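Local coordinates for cytochrome P450 monooxygenase (Rhodococcus sp. ECU0066, PDB 6KBH), which is a self-sufficient monooxygenase, probably passing electrons from its FMN through a [2Fe-2S] cluster to a heme that activates oxygen, at residues F686-E691 against C735-C740; D756-K761 against T769-C774. All blocks are in the same frame, centred on the assembly; numbering follows the deposited sequence.

Contact 1 of 2, residues F686-E691 against C735-C740; sequences FSSTLE and CEEGIC. With FMN (flavin mononucleotide), chain B; FES (Fe2/s2 (inorganic) cluster), chain D.
The hydroxyl of Ser688 donates to the backbone O of Glu737, with OG and O 2.6 Å apart and a C=O...donor angle of 142°. Ser688 holds OG anti to its backbone N (chi1 173°), which directs the hydroxyl onto the cluster loop. Leu690 rests its CG 3.6 Å from the same Glu737 O, while the carboxylate of Glu737 forms a salt bridge with Arg545, an FMN-binding residue. Further along, Ile739 CD1 lies 3.5 Å from Ser687 O and also touches FMN O2. The loop carries the CX4CX2C pattern of plant-type ferredoxins, with Cys735 and Cys740 each holding FE1 through SG. Cys735 SG, 2.3 Å from FE1, also accepts the N-H of Ile739, at 3.3 Å from that N, and weak bonds from the N-H groups of Glu737 and Cys740; these would be expected to temper the negative charge on the thiolate. At the other end of 686-691, Phe686 lays a ring face against the isoalloxazine, with FMN N5 3.3 Å above the phenyl plane and offset toward its rim. Ile586 and Pro590 also touch the Phe686 side chain.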
loop_
_atom_site.group_PDB
_atom_site.type_symbol
_atom_site.label_atom_id
_atom_site.label_comp_id
_atom_site.label_asym_id
_atom_site.label_seq_id
_atom_site.Cartn_x
_atom_site.Cartn_y
_atom_site.Cartn_z
ATOM N N PHE A 686 12.532 24.543 3.857
ATOM C CA PHE A 686 11.264 24.483 3.142
ATOM C C PHE A 686 11.452 24.120 1.676
ATOM O O PHE A 686 10.464 23.929 0.959
ATOM C CB PHE A 686 10.520 25.818 3.252
ATOM C CG PHE A 686 9.920 26.075 4.607
ATOM C CD1 PHE A 686 10.278 25.311 5.707
ATOM C CD2 PHE A 686 8.989 27.083 4.779
ATOM C CE1 PHE A 686 9.719 25.548 6.945
ATOM C CE2 PHE A 686 8.434 27.330 6.019
ATOM C CZ PHE A 686 8.795 26.560 7.101
ATOM N N SER A 687 12.699 24.031 1.223
ATOM C CA SER A 687 13.060 23.656 -0.133
ATOM C C SER A 687 14.174 22.625 -0.047
ATOM O O SER A 687 14.786 22.430 1.007
ATOM C CB SER A 687 13.509 24.876 -0.953
ATOM O OG SER A 687 12.627 25.971 -0.771
ATOM N N SER A 688 14.402 21.970 -1.155
ATOM C CA SER A 688 15.408 20.984 -1.222
ATOM C C SER A 688 16.489 21.299 -2.215
ATOM O O SER A 688 16.265 21.857 -3.260
ATOM C CB SER A 688 14.834 19.632 -1.563
ATOM O OG SER A 688 15.886 18.700 -1.778
ATOM N N THR A 689 17.686 20.949 -1.821
ATOM C CA THR A 689 18.844 21.163 -2.628
ATOM C C THR A 689 19.064 20.308 -3.864
ATOM O O THR A 689 19.265 20.797 -4.952
ATOM C CB THR A 689 20.112 20.983 -1.756
ATOM O OG1 THR A 689 20.541 19.617 -1.731
ATOM C CG2 THR A 689 19.901 21.468 -0.341
ATOM N N LEU A 690 18.983 19.020 -3.640
ATOM C CA LEU A 690 19.278 18.002 -4.573
ATOM C C LEU A 690 18.182 18.077 -5.509
ATOM O O LEU A 690 17.217 18.675 -5.170
ATOM C CB LEU A 690 19.380 16.659 -3.826
ATOM C CG LEU A 690 18.320 15.853 -3.060
ATOM C CD1 LEU A 690 17.811 14.758 -3.948
ATOM C CD2 LEU A 690 18.887 15.193 -1.827
ATOM N N GLU A 691 18.309 17.520 -6.705
ATOM C CA GLU A 691 19.504 16.805 -7.141
ATOM C C GLU A 691 19.811 16.575 -8.611
ATOM O O GLU A 691 19.093 16.870 -9.534
ATOM C CB GLU A 691 19.713 15.498 -6.405
ATOM C CG GLU A 691 21.180 15.211 -6.185
ATOM C CD GLU A 691 21.454 14.217 -5.114
ATOM O OE1 GLU A 691 21.044 13.056 -5.200
ATOM O OE2 GLU A 691 22.155 14.619 -4.204
ATOM N N CYS A 735 7.558 13.489 -1.602
ATOM C CA CYS A 735 8.437 14.542 -2.091
ATOM C C CYS A 735 9.550 14.011 -2.981
ATOM O O CYS A 735 9.767 14.533 -4.079
ATOM C CB CYS A 735 9.048 15.302 -0.909
ATOM S SG CYS A 735 10.476 14.474 -0.173
ATOM N N GLU A 736 10.273 12.993 -2.515
ATOM C CA GLU A 736 11.403 12.401 -3.232
ATOM C C GLU A 736 12.491 13.425 -3.536
ATOM O O GLU A 736 13.335 13.205 -4.409
ATOM C CB GLU A 736 10.933 11.699 -4.510
ATOM C CG GLU A 736 9.675 10.881 -4.284
ATOM C CD GLU A 736 9.102 10.306 -5.558
ATOM O OE1 GLU A 736 9.814 10.301 -6.583
ATOM O OE2 GLU A 736 7.934 9.863 -5.532
ATOM N N GLU A 737 12.466 14.548 -2.824
ATOM C CA GLU A 737 13.551 15.514 -2.806
ATOM C C GLU A 737 14.355 15.434 -1.515
ATOM O O GLU A 737 15.244 16.262 -1.296
ATOM C CB GLU A 737 12.994 16.931 -2.992
ATOM C CG GLU A 737 12.062 17.085 -4.188
ATOM C CD GLU A 737 11.450 18.472 -4.287
ATOM O OE1 GLU A 737 11.790 19.341 -3.454
ATOM O OE2 GLU A 737 10.626 18.693 -5.199
ATOM N N GLY A 738 14.055 14.457 -0.659
ATOM C CA GLY A 738 14.723 14.313 0.616
ATOM C C GLY A 738 14.198 15.203 1.716
ATOM O O GLY A 738 14.896 15.407 2.713
ATOM N N ILE A 739 12.979 15.724 1.581
ATOM C CA ILE A 739 12.518 16.805 2.436
ATOM C C ILE A 739 11.362 16.404 3.354
ATOM O O ILE A 739 11.241 16.966 4.449
ATOM C CB ILE A 739 12.140 18.039 1.585
ATOM C CG1 ILE A 739 12.138 19.306 2.439
ATOM C CG2 ILE A 739 10.786 17.862 0.916
ATOM C CD1 ILE A 739 11.939 20.570 1.641
ATOM N N CYS A 740 10.521 15.446 2.962
ATOM C CA CYS A 740 9.281 15.209 3.692
ATOM C C CYS A 740 9.374 14.096 4.726
ATOM O O CYS A 740 8.712 14.181 5.766
ATOM C CB CYS A 740 8.139 14.899 2.718
ATOM S SG CYS A 740 8.116 13.218 2.076
HETATM N N1 FMN B . 8.240 22.382 3.480
HETATM C C2 FMN B . 8.762 21.392 4.218
HETATM O O2 FMN B . 9.445 20.487 3.638
HETATM N N3 FMN B . 8.588 21.318 5.545
HETATM C C4 FMN B . 7.866 22.273 6.163
HETATM O O4 FMN B . 7.676 22.223 7.504
HETATM C C4A FMN B . 7.314 23.317 5.422
HETATM N N5 FMN B . 6.595 24.261 6.050
HETATM C C5A FMN B . 6.066 25.254 5.326
HETATM C C6 FMN B . 5.333 26.211 6.003
HETATM C C7 FMN B . 4.769 27.256 5.310
HETATM C C7M FMN B . 3.971 28.249 6.190
HETATM C C8 FMN B . 4.931 27.367 3.923
HETATM C C8M FMN B . 4.323 28.497 3.117
HETATM C C9 FMN B . 5.682 26.411 3.247
HETATM C C9A FMN B . 6.246 25.337 3.941
HETATM N N10 FMN B . 6.975 24.388 3.313
HETATM C C10 FMN B . 7.508 23.371 4.045
HETATM C "C1'" FMN B . 7.178 24.399 1.830
HETATM C "C2'" FMN B . 6.047 23.728 1.093
HETATM O "O2'" FMN B . 5.977 22.377 1.297
HETATM C "C3'" FMN B . 6.139 23.983 -0.390
HETATM O "O3'" FMN B . 7.360 23.592 -0.959
HETATM C "C4'" FMN B . 5.847 25.464 -0.716
HETATM O "O4'" FMN B . 4.776 26.092 -0.120
HETATM C "C5'" FMN B . 5.532 25.661 -2.230
HETATM O "O5'" FMN B . 4.688 24.672 -2.869
HETATM P P FMN B . 4.662 24.617 -4.438
HETATM O O1P FMN B . 4.239 23.245 -4.897
HETATM O O2P FMN B . 3.688 25.608 -4.993
HETATM O O3P FMN B . 6.040 24.937 -4.925
HETATM FE FE1 FES D . 10.086 12.581 1.082
HETATM FE FE2 FES D . 12.064 10.456 0.367
HETATM S S1 FES D . 10.085 10.927 -0.250
HETATM S S2 FES D . 12.062 12.105 1.705
#

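Contact 2 of 2, residues D756-K761 against T769-C774; sequences DLVLTK and TMMTCC. With FES (Fe2/s2 (inorganic) cluster), chain D.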
loop_
_atom_site.group_PDB
_atom_site.type_symbol
_atom_site.label_atom_id
_atom_site.label_comp_id
_atom_site.label_asym_id
_atom_site.label_seq_id
_atom_site.Cartn_x
_atom_site.Cartn_y
_atom_site.Cartn_z
ATOM N N ASP A 756 19.480 12.794 2.899
ATOM C CA ASP A 756 18.252 13.496 3.205
ATOM C C ASP A 756 18.570 14.754 4.005
ATOM O O ASP A 756 19.721 15.035 4.350
ATOM C CB ASP A 756 17.316 12.595 3.993
ATOM C CG ASP A 756 17.978 12.031 5.229
ATOM O OD1 ASP A 756 19.164 11.652 5.144
ATOM O OD2 ASP A 756 17.329 11.983 6.290
ATOM N N LEU A 757 17.527 15.519 4.315
ATOM C CA LEU A 757 17.643 16.660 5.207
ATOM C C LEU A 757 16.740 16.518 6.427
ATOM O O LEU A 757 16.595 17.479 7.192
ATOM C CB LEU A 757 17.328 17.960 4.456
ATOM C CG LEU A 757 17.726 18.086 2.976
ATOM C CD1 LEU A 757 17.426 19.485 2.466
ATOM C CD2 LEU A 757 19.194 17.750 2.720
ATOM N N VAL A 758 16.138 15.347 6.637
ATOM C CA VAL A 758 15.175 15.187 7.723
ATOM C C VAL A 758 15.817 14.646 9.002
ATOM O O VAL A 758 15.437 15.059 10.105
ATOM C CB VAL A 758 14.000 14.298 7.263
ATOM C CG1 VAL A 758 14.497 13.045 6.573
ATOM C CG2 VAL A 758 13.101 13.928 8.438
ATOM N N LEU A 759 16.797 13.753 8.894
ATOM C CA LEU A 759 17.339 13.095 10.073
ATOM C C LEU A 759 18.484 13.899 10.678
ATOM O O LEU A 759 19.398 14.332 9.967
ATOM C CB LEU A 759 17.804 11.677 9.735
ATOM C CG LEU A 759 16.658 10.705 9.427
ATOM C CD1 LEU A 759 17.136 9.540 8.579
ATOM C CD2 LEU A 759 15.982 10.201 10.694
ATOM N N THR A 760 18.420 14.088 11.996
ATOM C CA THR A 760 19.473 14.765 12.741
ATOM C C THR A 760 20.809 14.061 12.535
ATOM O O THR A 760 20.863 12.858 12.273
ATOM C CB THR A 760 19.129 14.788 14.230
ATOM O OG1 THR A 760 19.594 13.579 14.845
ATOM C CG2 THR A 760 17.624 14.889 14.424
ATOM N N LYS A 761 21.900 14.824 12.664
ATOM C CA LYS A 761 23.227 14.253 12.454
ATOM C C LYS A 761 23.515 13.107 13.416
ATOM O O LYS A 761 24.343 12.243 13.104
ATOM C CB LYS A 761 24.303 15.338 12.581
ATOM C CG LYS A 761 25.664 14.909 12.048
ATOM C CD LYS A 761 25.576 14.511 10.577
ATOM C CE LYS A 761 26.683 13.536 10.197
ATOM N NZ LYS A 761 26.481 12.191 10.813
ATOM N N THR A 769 18.362 3.822 10.264
ATOM C CA THR A 769 17.273 4.265 9.409
ATOM C C THR A 769 17.833 4.895 8.141
ATOM O O THR A 769 18.987 5.326 8.095
ATOM C CB THR A 769 16.370 5.253 10.154
ATOM O OG1 THR A 769 15.305 5.661 9.297
ATOM C CG2 THR A 769 17.160 6.477 10.596
ATOM N N MET A 770 16.990 4.951 7.110
ATOM C CA MET A 770 17.406 5.423 5.796
ATOM C C MET A 770 16.201 5.968 5.041
ATOM O O MET A 770 15.074 5.499 5.219
ATOM C CB MET A 770 18.081 4.300 4.995
ATOM C CG MET A 770 17.932 4.398 3.487
ATOM S SD MET A 770 19.231 3.539 2.586
ATOM C CE MET A 770 19.060 1.903 3.263
ATOM N N MET A 771 16.454 6.968 4.199
ATOM C CA MET A 771 15.436 7.550 3.333
ATOM C C MET A 771 15.530 6.912 1.951
ATOM O O MET A 771 16.577 6.978 1.299
ATOM C CB MET A 771 15.597 9.064 3.252
ATOM C CG MET A 771 15.632 9.721 4.616
ATOM S SD MET A 771 14.233 9.315 5.669
ATOM C CE MET A 771 12.894 9.876 4.636
ATOM N N THR A 772 14.420 6.322 1.508
ATOM C CA THR A 772 14.430 5.398 0.379
ATOM C C THR A 772 14.737 6.091 -0.945
ATOM O O THR A 772 15.254 5.451 -1.868
ATOM C CB THR A 772 13.079 4.685 0.317
ATOM O OG1 THR A 772 12.725 4.243 1.631
ATOM C CG2 THR A 772 13.153 3.486 -0.575
ATOM N N CYS A 773 14.450 7.388 -1.053
ATOM C CA CYS A 773 14.459 8.056 -2.349
ATOM C C CYS A 773 15.805 8.663 -2.724
ATOM O O CYS A 773 16.102 8.783 -3.920
ATOM C CB CYS A 773 13.392 9.152 -2.378
ATOM S SG CYS A 773 13.717 10.512 -1.235
ATOM N N CYS A 774 16.626 9.059 -1.750
ATOM C CA CYS A 774 17.851 9.785 -2.078
ATOM C C CYS A 774 19.099 9.190 -1.431
ATOM O O CYS A 774 20.189 9.271 -2.005
ATOM C CB CYS A 774 17.704 11.256 -1.682
ATOM S SG CYS A 774 17.274 11.536 0.048
HETATM FE FE1 FES D . 10.086 12.581 1.082
HETATM FE FE2 FES D . 12.064 10.456 0.367
HETATM S S1 FES D . 10.085 10.927 -0.250
HETATM S S2 FES D . 12.062 12.105 1.705
#
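Met771 bends at both chi2 (-54°) and chi3 (-58°), which sets its CG against Asp756 and turns SD to Val758 and Leu759, while Asp756 places its carboxylate between its own backbone N and carbonyl carbon (chi1 54°), where it lies beside Met771 CG and can accept from Leu759 N. The Asp756 and Met771 side chains cross at about a right angle, and Met771 CG sits 3.3 Å from Asp756 OD2. Cys774 SG packs 3.8 Å from Asp756 N. Val758 approaches Met771 obliquely, with CG1 3.8 Å from the sulfur SD. Leu759 comes to the same SD through CD1, at 4.1 Å, and its CD1 also meets Thr769 CG2 tip to tip at 3.7 Å. The bent methionine is therefore met by a carboxylate at CG and by apolar branches at SD. Thr769 spends its hydroxyl elsewhere, on Glu744 of the partner strand 744-747. Within 756-761, Asp756 OD2 accepts from the backbone N of Leu759 at 3.2 Å, an Asx motif that ties the turn together; the N-H arrives from above the carboxylate plane. The other oxygen, OD1, has a long, weak ion pair with Arg764. The far end of Met771 reaches the iron-sulfur centre, its CE methyl 3.8 Å from the bridging sulfide S2. Two residues further on, Cys773 SG binds FE2 at 2.3 Å, sharing that iron with Cys743. A short antiparallel strand leading into the fourth cysteine ligand, here with a methionine methyl against the bridging sulfide, belongs to the plant-type [2Fe-2S] ferredoxin domain.

Overall arrangement
The two contacts lie about 10 Å apart, centre to centre, on the same side of the chain's centre, and follow one another in sequence: contact 1 closes at Cys740 before contact 2 opens at Asp756. Segments 735-740, 756-761 and 769-774 all fall in the ferredoxin-like domain, whereas 686-691 lies in the loop between strand 681-685, an edge strand of the parallel sheet, and strand 701-705. A probable hydrogen bond from Leu757 N to Gly738 O (3.1 Å) joins 735-740 to 756-761. Contact 1 supplies ligands to FE1 and contact 2 one to FE2. Contact 1 touches FMN as well as the cluster, consistent with electron transfer between them; contact 2 reaches the cluster alone.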